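Local coordinates for putative ABC-transporter ATP-binding protein (Alicyclobacillus acidocaldarius, PDB 1Z47) that probably binds and hydrolyses ATP as the nucleotide-binding subunit of a putative ABC-type sulfate importer, at residues 89-94 / 166-171. Sequence-based numbering, arbitrary orientation.
Sequences VGLVFQ and VLLFDE
Backbone atoms of G90 and V92 bond to V166, L168 and D170 across a parallel pair of strands, joining strand 89-93, which leads into the Q-loop and is outermost in the mixed sheet of the ABC ATPase P-loop fold, to the Walker B strand 166-170. Four backbone hydrogen bonds make the ladder: G90 N to V166 O, L168 N to G90 O, V92 N to L168 O and, longer and less straight, D170 N to V92 O at 3.3 Å. On the face turned to helix 148-160, V92 lies alongside F169; its CB is 3.6 Å from F169 CD2, and CG2 makes an off-centre CH-pi contact with the ring. On the other face, near helix 54-62, D170 CB sits over the centre of the F93 ring, 3.7 Å from its centroid, while L168 O lies in plane at the ring edge. With F93 CG anti to its carbonyl carbon (chi1 -79°), the ring swings back beside L168. A serine in place of F93 would probably uncover D170 CB and open a gap beside L168 and L58. The D170 carboxylate stands 78° to that ring, and a water donates to its OD1 at 2.8 Å.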
loop_
_atom_site.group_PDB
_atom_site.type_symbol
_atom_site.label_atom_id
_atom_site.label_comp_id
_atom_site.label_asym_id
_atom_site.label_seq_id
_atom_site.Cartn_x
_atom_site.Cartn_y
_atom_site.Cartn_z
ATOM N N VAL B 89 14.539 12.015 -23.109
ATOM C CA VAL B 89 13.846 11.323 -22.025
ATOM C C VAL B 89 13.938 9.802 -22.112
ATOM O O VAL B 89 13.892 9.230 -23.197
ATOM C CB VAL B 89 12.361 11.706 -22.018
ATOM C CG1 VAL B 89 12.212 13.219 -21.947
ATOM C CG2 VAL B 89 11.687 11.168 -23.265
ATOM N N GLY B 90 14.058 9.153 -20.958
ATOM C CA GLY B 90 14.139 7.705 -20.935
ATOM C C GLY B 90 12.883 7.125 -20.311
ATOM O O GLY B 90 12.330 7.721 -19.396
ATOM N N LEU B 91 12.442 5.965 -20.791
ATOM C CA LEU B 91 11.232 5.333 -20.274
ATOM C C LEU B 91 11.406 4.049 -19.457
ATOM O O LEU B 91 12.106 3.123 -19.865
ATOM C CB LEU B 91 10.291 5.034 -21.436
ATOM C CG LEU B 91 9.593 6.186 -22.162
ATOM C CD1 LEU B 91 10.433 7.444 -22.152
ATOM C CD2 LEU B 91 9.288 5.736 -23.578
ATOM N N VAL B 92 10.752 4.008 -18.301
ATOM C CA VAL B 92 10.746 2.829 -17.427
ATOM C C VAL B 92 9.241 2.589 -17.228
ATOM O O VAL B 92 8.643 3.001 -16.225
ATOM C CB VAL B 92 11.419 3.106 -16.058
ATOM C CG1 VAL B 92 11.556 1.806 -15.278
ATOM C CG2 VAL B 92 12.789 3.757 -16.258
ATOM N N PHE B 93 8.632 1.960 -18.225
ATOM C CA PHE B 93 7.191 1.697 -18.223
ATOM C C PHE B 93 6.796 0.252 -17.943
ATOM O O PHE B 93 7.578 -0.676 -18.155
ATOM C CB PHE B 93 6.595 2.094 -19.580
ATOM C CG PHE B 93 6.370 3.575 -19.757
ATOM C CD1 PHE B 93 7.184 4.512 -19.118
ATOM C CD2 PHE B 93 5.368 4.032 -20.620
ATOM C CE1 PHE B 93 7.007 5.881 -19.336
ATOM C CE2 PHE B 93 5.179 5.401 -20.847
ATOM C CZ PHE B 93 6.004 6.325 -20.203
ATOM N N GLN B 94 5.563 0.076 -17.473
ATOM C CA GLN B 94 5.026 -1.255 -17.209
ATOM C C GLN B 94 4.663 -1.781 -18.602
ATOM O O GLN B 94 4.566 -2.986 -18.830
ATOM C CB GLN B 94 3.766 -1.162 -16.331
ATOM C CG GLN B 94 3.274 -2.511 -15.781
ATOM C CD GLN B 94 1.928 -2.418 -15.076
ATOM O OE1 GLN B 94 1.746 -1.627 -14.150
ATOM N NE2 GLN B 94 0.981 -3.237 -15.510
ATOM N N VAL B 166 15.475 13.463 -18.969
ATOM C CA VAL B 166 14.296 13.164 -18.166
ATOM C C VAL B 166 14.043 11.660 -18.073
ATOM O O VAL B 166 14.210 10.918 -19.032
ATOM C CB VAL B 166 13.042 13.865 -18.747
ATOM C CG1 VAL B 166 11.851 13.630 -17.827
ATOM C CG2 VAL B 166 13.296 15.382 -18.893
ATOM N N LEU B 167 13.626 11.234 -16.887
ATOM C CA LEU B 167 13.331 9.842 -16.606
ATOM C C LEU B 167 11.826 9.769 -16.252
ATOM O O LEU B 167 11.374 10.472 -15.338
ATOM C CB LEU B 167 14.203 9.405 -15.430
ATOM C CG LEU B 167 14.641 7.946 -15.294
ATOM C CD1 LEU B 167 15.392 7.498 -16.547
ATOM C CD2 LEU B 167 15.539 7.818 -14.063
ATOM N N LEU B 168 11.071 8.964 -16.997
ATOM C CA LEU B 168 9.630 8.799 -16.766
ATOM C C LEU B 168 9.229 7.391 -16.296
ATOM O O LEU B 168 9.539 6.392 -16.961
ATOM C CB LEU B 168 8.870 9.122 -18.047
ATOM C CG LEU B 168 9.215 10.487 -18.661
ATOM C CD1 LEU B 168 8.409 10.691 -19.932
ATOM C CD2 LEU B 168 8.937 11.586 -17.638
ATOM N N PHE B 169 8.502 7.303 -15.177
ATOM C CA PHE B 169 8.069 5.988 -14.666
ATOM C C PHE B 169 6.551 5.857 -14.741
ATOM O O PHE B 169 5.842 6.688 -14.186
ATOM C CB PHE B 169 8.501 5.809 -13.204
ATOM C CG PHE B 169 9.986 5.827 -12.999
ATOM C CD1 PHE B 169 10.688 7.027 -12.995
ATOM C CD2 PHE B 169 10.689 4.637 -12.834
ATOM C CE1 PHE B 169 12.069 7.045 -12.830
ATOM C CE2 PHE B 169 12.072 4.635 -12.669
ATOM C CZ PHE B 169 12.764 5.843 -12.668
ATOM N N ASP B 170 6.044 4.846 -15.436
ATOM C CA ASP B 170 4.597 4.663 -15.493
ATOM C C ASP B 170 4.175 3.426 -14.693
ATOM O O ASP B 170 3.973 2.355 -15.274
ATOM C CB ASP B 170 4.121 4.517 -16.934
ATOM C CG ASP B 170 2.606 4.637 -17.069
ATOM O OD1 ASP B 170 2.103 4.414 -18.191
ATOM O OD2 ASP B 170 1.910 4.962 -16.070
ATOM N N GLU B 171 4.063 3.583 -13.367
ATOM C CA GLU B 171 3.652 2.505 -12.454
ATOM C C GLU B 171 4.314 1.183 -12.833
ATOM O O GLU B 171 3.658 0.138 -12.884
ATOM C CB GLU B 171 2.127 2.327 -12.490
ATOM C CG GLU B 171 1.612 1.807 -13.828
ATOM C CD GLU B 171 0.146 1.404 -13.809
ATOM O OE1 GLU B 171 -0.225 0.491 -13.026
ATOM O OE2 GLU B 171 -0.632 2.001 -14.590
HETATM O O HOH W 1 3.118 1.943 -18.900
#